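Local coordinates for methyltransferase domain-containing protein (Pyrococcus horikoshii, PDB 1VE3), which binds S-adenosylmethionine and is probably a SAM-dependent methyltransferase, although the substrate it would methylate is not known, at residues V9-T14 with S18-S23; L43-G48 with G92-L97. One frame throughout, in Å; residues are numbered along the deposited sequence.

Contact 1 of 2, residues V9-T14 with S18-S23. With SAM (S-adenosylmethionine), chain C; SAM (S-adenosylmethionine), chain B.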
loop_
_atom_site.group_PDB
_atom_site.type_symbol
_atom_site.label_atom_id
_atom_site.label_comp_id
_atom_site.label_asym_id
_atom_site.label_seq_id
_atom_site.Cartn_x
_atom_site.Cartn_y
_atom_site.Cartn_z
ATOM N N VAL A 9 1.515 -0.874 -16.601
ATOM C CA VAL A 9 0.530 0.138 -16.241
ATOM C C VAL A 9 0.191 0.231 -14.749
ATOM O O VAL A 9 0.097 1.332 -14.205
ATOM C CB VAL A 9 -0.777 -0.075 -17.036
ATOM C CG1 VAL A 9 -1.923 0.680 -16.383
ATOM C CG2 VAL A 9 -0.588 0.404 -18.470
ATOM N N PHE A 10 -0.004 -0.911 -14.089
ATOM C CA PHE A 10 -0.345 -0.907 -12.664
ATOM C C PHE A 10 0.844 -1.221 -11.759
ATOM O O PHE A 10 1.678 -2.062 -12.084
ATOM C CB PHE A 10 -1.479 -1.894 -12.380
ATOM C CG PHE A 10 -2.702 -1.657 -13.210
ATOM C CD1 PHE A 10 -2.892 -2.347 -14.405
ATOM C CD2 PHE A 10 -3.650 -0.719 -12.818
ATOM C CE1 PHE A 10 -4.009 -2.107 -15.200
ATOM C CE2 PHE A 10 -4.773 -0.467 -13.603
ATOM C CZ PHE A 10 -4.952 -1.163 -14.800
ATOM N N PRO A 11 0.932 -0.538 -10.603
ATOM C CA PRO A 11 2.016 -0.726 -9.639
ATOM C C PRO A 11 1.803 -1.870 -8.656
ATOM O O PRO A 11 2.758 -2.345 -8.035
ATOM C CB PRO A 11 2.062 0.621 -8.934
ATOM C CG PRO A 11 0.609 0.961 -8.832
ATOM C CD PRO A 11 0.098 0.617 -10.225
ATOM N N THR A 12 0.554 -2.304 -8.520
ATOM C CA THR A 12 0.175 -3.370 -7.592
ATOM C C THR A 12 1.132 -4.558 -7.483
ATOM O O THR A 12 1.359 -5.077 -6.397
ATOM C CB THR A 12 -1.218 -3.928 -7.940
ATOM O OG1 THR A 12 -2.110 -2.841 -8.211
ATOM C CG2 THR A 12 -1.768 -4.736 -6.777
ATOM N N TYR A 13 1.706 -4.985 -8.597
ATOM C CA TYR A 13 2.594 -6.133 -8.550
ATOM C C TYR A 13 4.018 -5.830 -9.003
ATOM O O TYR A 13 4.861 -6.733 -9.062
ATOM C CB TYR A 13 1.998 -7.255 -9.402
ATOM C CG TYR A 13 0.546 -7.552 -9.074
ATOM C CD1 TYR A 13 0.197 -8.247 -7.909
ATOM C CD2 TYR A 13 -0.474 -7.153 -9.935
ATOM C CE1 TYR A 13 -1.140 -8.543 -7.618
ATOM C CE2 TYR A 13 -1.810 -7.439 -9.655
ATOM C CZ TYR A 13 -2.133 -8.133 -8.499
ATOM O OH TYR A 13 -3.449 -8.415 -8.232
ATOM N N THR A 14 4.299 -4.564 -9.300
ATOM C CA THR A 14 5.629 -4.204 -9.772
ATOM C C THR A 14 6.345 -3.097 -9.014
ATOM O O THR A 14 7.558 -2.983 -9.116
ATOM C CB THR A 14 5.590 -3.832 -11.266
ATOM O OG1 THR A 14 4.613 -2.804 -11.480
ATOM C CG2 THR A 14 5.221 -5.051 -12.097
ATOM N N SER A 18 4.822 1.312 -3.785
ATOM C CA SER A 18 3.533 1.941 -4.044
ATOM C C SER A 18 2.569 1.601 -2.916
ATOM O O SER A 18 2.766 0.619 -2.191
ATOM C CB SER A 18 2.939 1.447 -5.363
ATOM O OG SER A 18 2.534 0.089 -5.276
ATOM N N GLN A 19 1.527 2.416 -2.769
ATOM C CA GLN A 19 0.527 2.177 -1.739
ATOM C C GLN A 19 -0.224 0.885 -2.076
ATOM O O GLN A 19 -0.613 0.136 -1.182
ATOM C CB GLN A 19 -0.457 3.354 -1.651
ATOM C CG GLN A 19 0.178 4.693 -1.260
ATOM C CD GLN A 19 -0.842 5.821 -1.088
ATOM O OE1 GLN A 19 -2.005 5.700 -1.481
ATOM N NE2 GLN A 19 -0.399 6.928 -0.510
ATOM N N GLU A 20 -0.412 0.624 -3.369
ATOM C CA GLU A 20 -1.120 -0.580 -3.810
ATOM C C GLU A 20 -0.419 -1.849 -3.328
ATOM O O GLU A 20 -1.044 -2.726 -2.727
ATOM C CB GLU A 20 -1.231 -0.628 -5.341
ATOM C CG GLU A 20 -2.228 0.352 -5.963
ATOM C CD GLU A 20 -1.751 1.799 -5.932
ATOM O OE1 GLU A 20 -0.553 2.027 -5.661
ATOM O OE2 GLU A 20 -2.576 2.708 -6.198
ATOM N N TYR A 21 0.884 -1.931 -3.590
ATOM C CA TYR A 21 1.697 -3.080 -3.208
ATOM C C TYR A 21 1.794 -3.229 -1.685
ATOM O O TYR A 21 1.673 -4.337 -1.152
ATOM C CB TYR A 21 3.095 -2.926 -3.818
ATOM C CG TYR A 21 3.841 -4.215 -4.113
ATOM C CD1 TYR A 21 4.212 -5.088 -3.091
ATOM C CD2 TYR A 21 4.224 -4.529 -5.417
ATOM C CE1 TYR A 21 4.961 -6.245 -3.362
ATOM C CE2 TYR A 21 4.966 -5.678 -5.701
ATOM C CZ TYR A 21 5.332 -6.530 -4.670
ATOM O OH TYR A 21 6.078 -7.656 -4.950
ATOM N N ARG A 22 2.013 -2.116 -0.987
ATOM C CA ARG A 22 2.131 -2.144 0.469
ATOM C C ARG A 22 0.848 -2.656 1.103
ATOM O O ARG A 22 0.884 -3.396 2.085
ATOM C CB ARG A 22 2.459 -0.752 1.012
ATOM C CG ARG A 22 3.859 -0.274 0.661
ATOM C CD ARG A 22 4.164 1.081 1.297
ATOM N NE ARG A 22 5.580 1.420 1.163
ATOM C CZ ARG A 22 6.158 2.476 1.727
ATOM N NH1 ARG A 22 5.444 3.311 2.472
ATOM N NH2 ARG A 22 7.455 2.694 1.549
ATOM N N SER A 23 -0.280 -2.252 0.532
ATOM C CA SER A 23 -1.587 -2.676 1.012
ATOM C C SER A 23 -1.690 -4.201 1.000
ATOM O O SER A 23 -2.199 -4.805 1.943
ATOM C CB SER A 23 -2.687 -2.085 0.128
ATOM O OG SER A 23 -3.952 -2.618 0.484
HETATM N N SAM C . -3.990 15.044 8.324
HETATM C CA SAM C . -4.036 14.014 9.402
HETATM C C SAM C . -3.754 14.674 10.749
HETATM O O SAM C . -4.394 14.290 11.736
HETATM O OXT SAM C . -2.861 15.578 10.737
HETATM C CB SAM C . -2.976 12.999 9.117
HETATM C CG SAM C . -3.241 11.700 9.696
HETATM S SD SAM C . -1.947 10.437 9.364
HETATM C CE SAM C . -0.535 11.021 10.061
HETATM C "C5'" SAM C . -1.872 10.314 7.572
HETATM C "C4'" SAM C . -3.222 9.879 6.800
HETATM O "O4'" SAM C . -2.962 9.846 5.354
HETATM C "C3'" SAM C . -3.659 8.451 7.089
HETATM O "O3'" SAM C . -4.931 8.775 7.840
HETATM C "C2'" SAM C . -4.089 7.770 5.835
HETATM O "O2'" SAM C . -5.225 6.971 5.727
HETATM C "C1'" SAM C . -3.944 8.975 4.833
HETATM N N9 SAM C . -3.596 8.543 3.473
HETATM C C8 SAM C . -2.577 7.729 2.978
HETATM N N7 SAM C . -2.601 7.583 1.676
HETATM C C5 SAM C . -3.673 8.320 1.276
HETATM C C6 SAM C . -4.286 8.606 -0.021
HETATM N N6 SAM C . -3.804 8.105 -1.171
HETATM N N1 SAM C . -5.426 9.436 -0.082
HETATM C C2 SAM C . -5.948 9.966 1.071
HETATM N N3 SAM C . -5.456 9.762 2.325
HETATM C C4 SAM C . -4.311 8.929 2.374
HETATM N N SAM B . 3.786 -13.316 -6.050
HETATM C CA SAM B . 3.798 -11.999 -6.750
HETATM C C SAM B . 3.309 -10.912 -5.796
HETATM O O SAM B . 3.864 -9.806 -5.834
HETATM O OXT SAM B . 2.348 -11.245 -5.035
HETATM C CB SAM B . 2.868 -12.088 -7.917
HETATM C CG SAM B . 3.177 -11.157 -8.981
HETATM S SD SAM B . 2.043 -11.242 -10.425
HETATM C CE SAM B . 0.515 -10.855 -9.842
HETATM C "C5'" SAM B . 2.181 -12.934 -11.021
HETATM C "C4'" SAM B . 3.643 -13.439 -11.486
HETATM O "O4'" SAM B . 3.553 -14.839 -11.925
HETATM C "C3'" SAM B . 4.166 -12.736 -12.730
HETATM O "O3'" SAM B . 5.312 -11.995 -12.078
HETATM C "C2'" SAM B . 4.792 -13.716 -13.662
HETATM O "O2'" SAM B . 5.998 -13.505 -14.327
HETATM C "C1'" SAM B . 4.659 -15.017 -12.785
HETATM N N9 SAM B . 4.505 -16.232 -13.594
HETATM C C8 SAM B . 3.622 -16.573 -14.619
HETATM N N7 SAM B . 3.808 -17.779 -15.097
HETATM C C5 SAM B . 4.850 -18.271 -14.374
HETATM C C6 SAM B . 5.579 -19.539 -14.370
HETATM N N6 SAM B . 5.276 -20.547 -15.206
HETATM N N1 SAM B . 6.643 -19.725 -13.461
HETATM C C2 SAM B . 6.983 -18.719 -12.592
HETATM N N3 SAM B . 6.372 -17.504 -12.515
HETATM C C4 SAM B . 5.305 -17.330 -13.431
HETATM O O HOH W 1 5.700 -8.692 -7.267
#
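In the N-terminal segment flanking the S-adenosylmethionine pocket, the turn that follows helix 4-9 lies against the first turn of helix 19-34, and Tyr21 meets it ring-edge on. CG of Tyr21 is anti to the backbone N (chi1 -152°), which swings the ring along the turn: CD2 comes 3.1 Å from Thr12 O, which approaches obliquely, while CE2 reaches the peptide between Tyr13 and Thr14, 3.4 Å from Tyr13 C. The phenol end is held by polar partners. One water lies within hydrogen-bonding reach of Tyr21 OH (2.6 Å), Tyr13 O and the cofactor carboxylate oxygen O, and Gly51 is a further partner of the hydroxyl. Tyr13 lays one ring face under the cofactor's methyl carbon, CE, 3.3 Å from Tyr13 CD1; Thr12 CG2 packs over the opposite face.

Pro11 closes the other end of the contact. Its CG rests 3.5 Å from Glu20 OE1, and its CB touches Ser18, whose OG N-caps the helix by accepting from Tyr21 N at 3.1 Å and is also hydrogen-bonded to Asp15 O. The Glu20 carboxylate pairs with Arg95 of the second subunit. Nearby, Gln19 OE1 accepts from N6 of the second cofactor (3.0 Å), held mainly by that subunit. A capped helix start whose Tyr21 lines one cofactor pocket while Gln19 reaches the other's adenine befits a dimeric Rossmann-like methyltransferase.

Contact 2 of 2, residues L43-G48 with G92-L97. With SAM (S-adenosylmethionine), chain B.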
loop_
_atom_site.group_PDB
_atom_site.type_symbol
_atom_site.label_atom_id
_atom_site.label_comp_id
_atom_site.label_asym_id
_atom_site.label_seq_id
_atom_site.Cartn_x
_atom_site.Cartn_y
_atom_site.Cartn_z
ATOM N N LEU A 43 10.355 -20.764 -0.413
ATOM C CA LEU A 43 10.395 -20.590 -1.861
ATOM C C LEU A 43 9.240 -19.675 -2.277
ATOM O O LEU A 43 8.068 -19.994 -2.053
ATOM C CB LEU A 43 10.260 -21.932 -2.585
ATOM C CG LEU A 43 10.060 -21.792 -4.105
ATOM C CD1 LEU A 43 11.315 -21.215 -4.726
ATOM C CD2 LEU A 43 9.732 -23.150 -4.732
ATOM N N ASP A 44 9.576 -18.530 -2.863
ATOM C CA ASP A 44 8.567 -17.577 -3.322
ATOM C C ASP A 44 8.322 -17.884 -4.803
ATOM O O ASP A 44 8.989 -17.337 -5.681
ATOM C CB ASP A 44 9.077 -16.136 -3.157
ATOM C CG ASP A 44 7.977 -15.103 -3.335
ATOM O OD1 ASP A 44 6.873 -15.478 -3.781
ATOM O OD2 ASP A 44 8.215 -13.911 -3.034
ATOM N N LEU A 45 7.367 -18.767 -5.068
ATOM C CA LEU A 45 7.057 -19.174 -6.432
ATOM C C LEU A 45 6.258 -18.087 -7.157
ATOM O O LEU A 45 5.186 -17.669 -6.694
ATOM C CB LEU A 45 6.291 -20.502 -6.405
ATOM C CG LEU A 45 6.266 -21.314 -7.703
ATOM C CD1 LEU A 45 7.677 -21.458 -8.254
ATOM C CD2 LEU A 45 5.659 -22.677 -7.427
ATOM N N ALA A 46 6.781 -17.652 -8.303
ATOM C CA ALA A 46 6.169 -16.572 -9.081
ATOM C C ALA A 46 6.242 -15.346 -8.159
ATOM O O ALA A 46 5.222 -14.742 -7.826
ATOM C CB ALA A 46 4.701 -16.915 -9.427
ATOM N N CYS A 47 7.467 -15.000 -7.754
ATOM C CA CYS A 47 7.718 -13.889 -6.827
ATOM C C CYS A 47 7.514 -12.459 -7.328
ATOM O O CYS A 47 7.486 -11.522 -6.526
ATOM C CB CYS A 47 9.140 -13.997 -6.265
ATOM S SG CYS A 47 10.434 -13.904 -7.527
ATOM N N GLY A 48 7.380 -12.278 -8.635
ATOM C CA GLY A 48 7.199 -10.933 -9.148
ATOM C C GLY A 48 8.440 -10.111 -8.854
ATOM O O GLY A 48 9.558 -10.548 -9.140
ATOM N N GLY A 92 12.949 -18.849 -13.274
ATOM C CA GLY A 92 12.537 -20.225 -13.485
ATOM C C GLY A 92 11.055 -20.406 -13.757
ATOM O O GLY A 92 10.267 -19.462 -13.657
ATOM N N ASP A 93 10.676 -21.635 -14.097
ATOM C CA ASP A 93 9.290 -21.967 -14.409
ATOM C C ASP A 93 8.663 -22.764 -13.270
ATOM O O ASP A 93 9.130 -23.853 -12.936
ATOM C CB ASP A 93 9.238 -22.786 -15.693
ATOM C CG ASP A 93 7.821 -22.968 -16.219
ATOM O OD1 ASP A 93 6.853 -22.852 -15.436
ATOM O OD2 ASP A 93 7.681 -23.243 -17.425
ATOM N N ALA A 94 7.595 -22.220 -12.692
ATOM C CA ALA A 94 6.901 -22.858 -11.580
ATOM C C ALA A 94 6.376 -24.233 -11.957
ATOM O O ALA A 94 6.183 -25.081 -11.086
ATOM C CB ALA A 94 5.742 -21.974 -11.105
ATOM N N ARG A 95 6.142 -24.441 -13.251
ATOM C CA ARG A 95 5.627 -25.713 -13.752
ATOM C C ARG A 95 6.698 -26.805 -13.751
ATOM O O ARG A 95 6.377 -27.992 -13.781
ATOM C CB ARG A 95 5.065 -25.534 -15.165
ATOM C CG ARG A 95 3.864 -24.593 -15.236
ATOM C CD ARG A 95 3.506 -24.254 -16.673
ATOM N NE ARG A 95 4.652 -23.711 -17.394
ATOM C CZ ARG A 95 4.675 -23.429 -18.694
ATOM N NH1 ARG A 95 3.602 -23.632 -19.457
ATOM N NH2 ARG A 95 5.784 -22.948 -19.235
ATOM N N LYS A 96 7.965 -26.402 -13.704
ATOM C CA LYS A 96 9.069 -27.357 -13.687
ATOM C C LYS A 96 10.327 -26.756 -13.061
ATOM O O LYS A 96 11.184 -26.216 -13.759
ATOM C CB LYS A 96 9.387 -27.845 -15.103
ATOM C CG LYS A 96 10.456 -28.938 -15.129
ATOM C CD LYS A 96 10.055 -30.103 -14.219
ATOM C CE LYS A 96 11.193 -31.104 -14.020
ATOM N NZ LYS A 96 12.361 -30.498 -13.318
ATOM N N LEU A 97 10.427 -26.874 -11.740
ATOM C CA LEU A 97 11.554 -26.343 -10.982
ATOM C C LEU A 97 12.735 -27.297 -10.999
ATOM O O LEU A 97 12.559 -28.513 -11.072
ATOM C CB LEU A 97 11.127 -26.093 -9.539
ATOM C CG LEU A 97 9.894 -25.206 -9.361
ATOM C CD1 LEU A 97 9.385 -25.337 -7.931
ATOM C CD2 LEU A 97 10.241 -23.759 -9.696
HETATM N N SAM B . 3.786 -13.316 -6.050
HETATM C CA SAM B . 3.798 -11.999 -6.750
HETATM C C SAM B . 3.309 -10.912 -5.796
HETATM O O SAM B . 3.864 -9.806 -5.834
HETATM O OXT SAM B . 2.348 -11.245 -5.035
HETATM C CB SAM B . 2.868 -12.088 -7.917
HETATM C CG SAM B . 3.177 -11.157 -8.981
HETATM S SD SAM B . 2.043 -11.242 -10.425
HETATM C CE SAM B . 0.515 -10.855 -9.842
HETATM C "C5'" SAM B . 2.181 -12.934 -11.021
HETATM C "C4'" SAM B . 3.643 -13.439 -11.486
HETATM O "O4'" SAM B . 3.553 -14.839 -11.925
HETATM C "C3'" SAM B . 4.166 -12.736 -12.730
HETATM O "O3'" SAM B . 5.312 -11.995 -12.078
HETATM C "C2'" SAM B . 4.792 -13.716 -13.662
HETATM O "O2'" SAM B . 5.998 -13.505 -14.327
HETATM C "C1'" SAM B . 4.659 -15.017 -12.785
HETATM N N9 SAM B . 4.505 -16.232 -13.594
HETATM C C8 SAM B . 3.622 -16.573 -14.619
HETATM N N7 SAM B . 3.808 -17.779 -15.097
HETATM C C5 SAM B . 4.850 -18.271 -14.374
HETATM C C6 SAM B . 5.579 -19.539 -14.370
HETATM N N6 SAM B . 5.276 -20.547 -15.206
HETATM N N1 SAM B . 6.643 -19.725 -13.461
HETATM C C2 SAM B . 6.983 -18.719 -12.592
HETATM N N3 SAM B . 6.372 -17.504 -12.515
HETATM C C4 SAM B . 5.305 -17.330 -13.431
#
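Leu45, Ala94 and Leu97 form the apolar part of this contact, beneath the adenine end of the cofactor. Leu45 CD1 presses on Ala94 CB at 3.5 Å, tighter than usual for two carbons, and also meets Leu97 CD2. Two residues earlier on the strand, Leu43 and Leu97 reach each other tip to tip, CD2 to CD1 at 3.9 Å. Val124 and Val128 of helix 118-131 pack on Leu45 as well, continuing this buried core.

The hydrogen bonds go to the cofactor. From the loop, Ala94 N donates to adenine N1 (2.8 Å, nearly straight at 174°) and Asp93 OD1 accepts from N6 at 2.8 Å, so two adjacent residues read one edge of the base. Just past the strand, Ala46 O accepts from the amino nitrogen N of the methionine part at 2.7 Å, while Ala46 CB packs beside the ribose and adenine.

Charge and turn geometry fix Asp93, whose CG lies anti to the backbone N (chi1 -170°), carrying the carboxylate to N6 and Arg95. Arg95 grips it side-on, NE to OD1 and NH2 to OD2 (2.6 Å), with the acceptors close to the guanidinium plane. Arg95 N also donates to OD1, from above the carboxylate plane, making an Asx turn within the type I turn from Asp93 to Lys96. Replacing Asp93 by an alanine is likely to leave adenine N6 without this acceptor and the Arg95 guanidinium without this carboxylate mate, less firmly oriented. Such adenine recognition by the loop after a parallel strand, beside the glycine-containing loop after the first, is typical of the Rossmann-like class I methyltransferase fold.

Contact 1 closes before contact 2 opens along the chain, and helix 19-34, on which contact 1 ends, is followed directly by strand 41-45, where contact 2 begins. Their centres lie about 20 Å apart and their nearest atoms about 4 Å, without touching; what joins them is the cofactor, which both contact. The 9-14/18-23 pair sits toward the periphery, at the methyl and carboxylate end of the ligand and beside the second subunit. The 43-48/92-97 pair lies deeper, at the ends of strands of the mixed central sheet, and holds the adenine and amino groups. Sheet and N-terminal segment thus share one ligand, a division that illustrates how a Rossmann-like core can be completed by a segment that precedes the sheet in the chain.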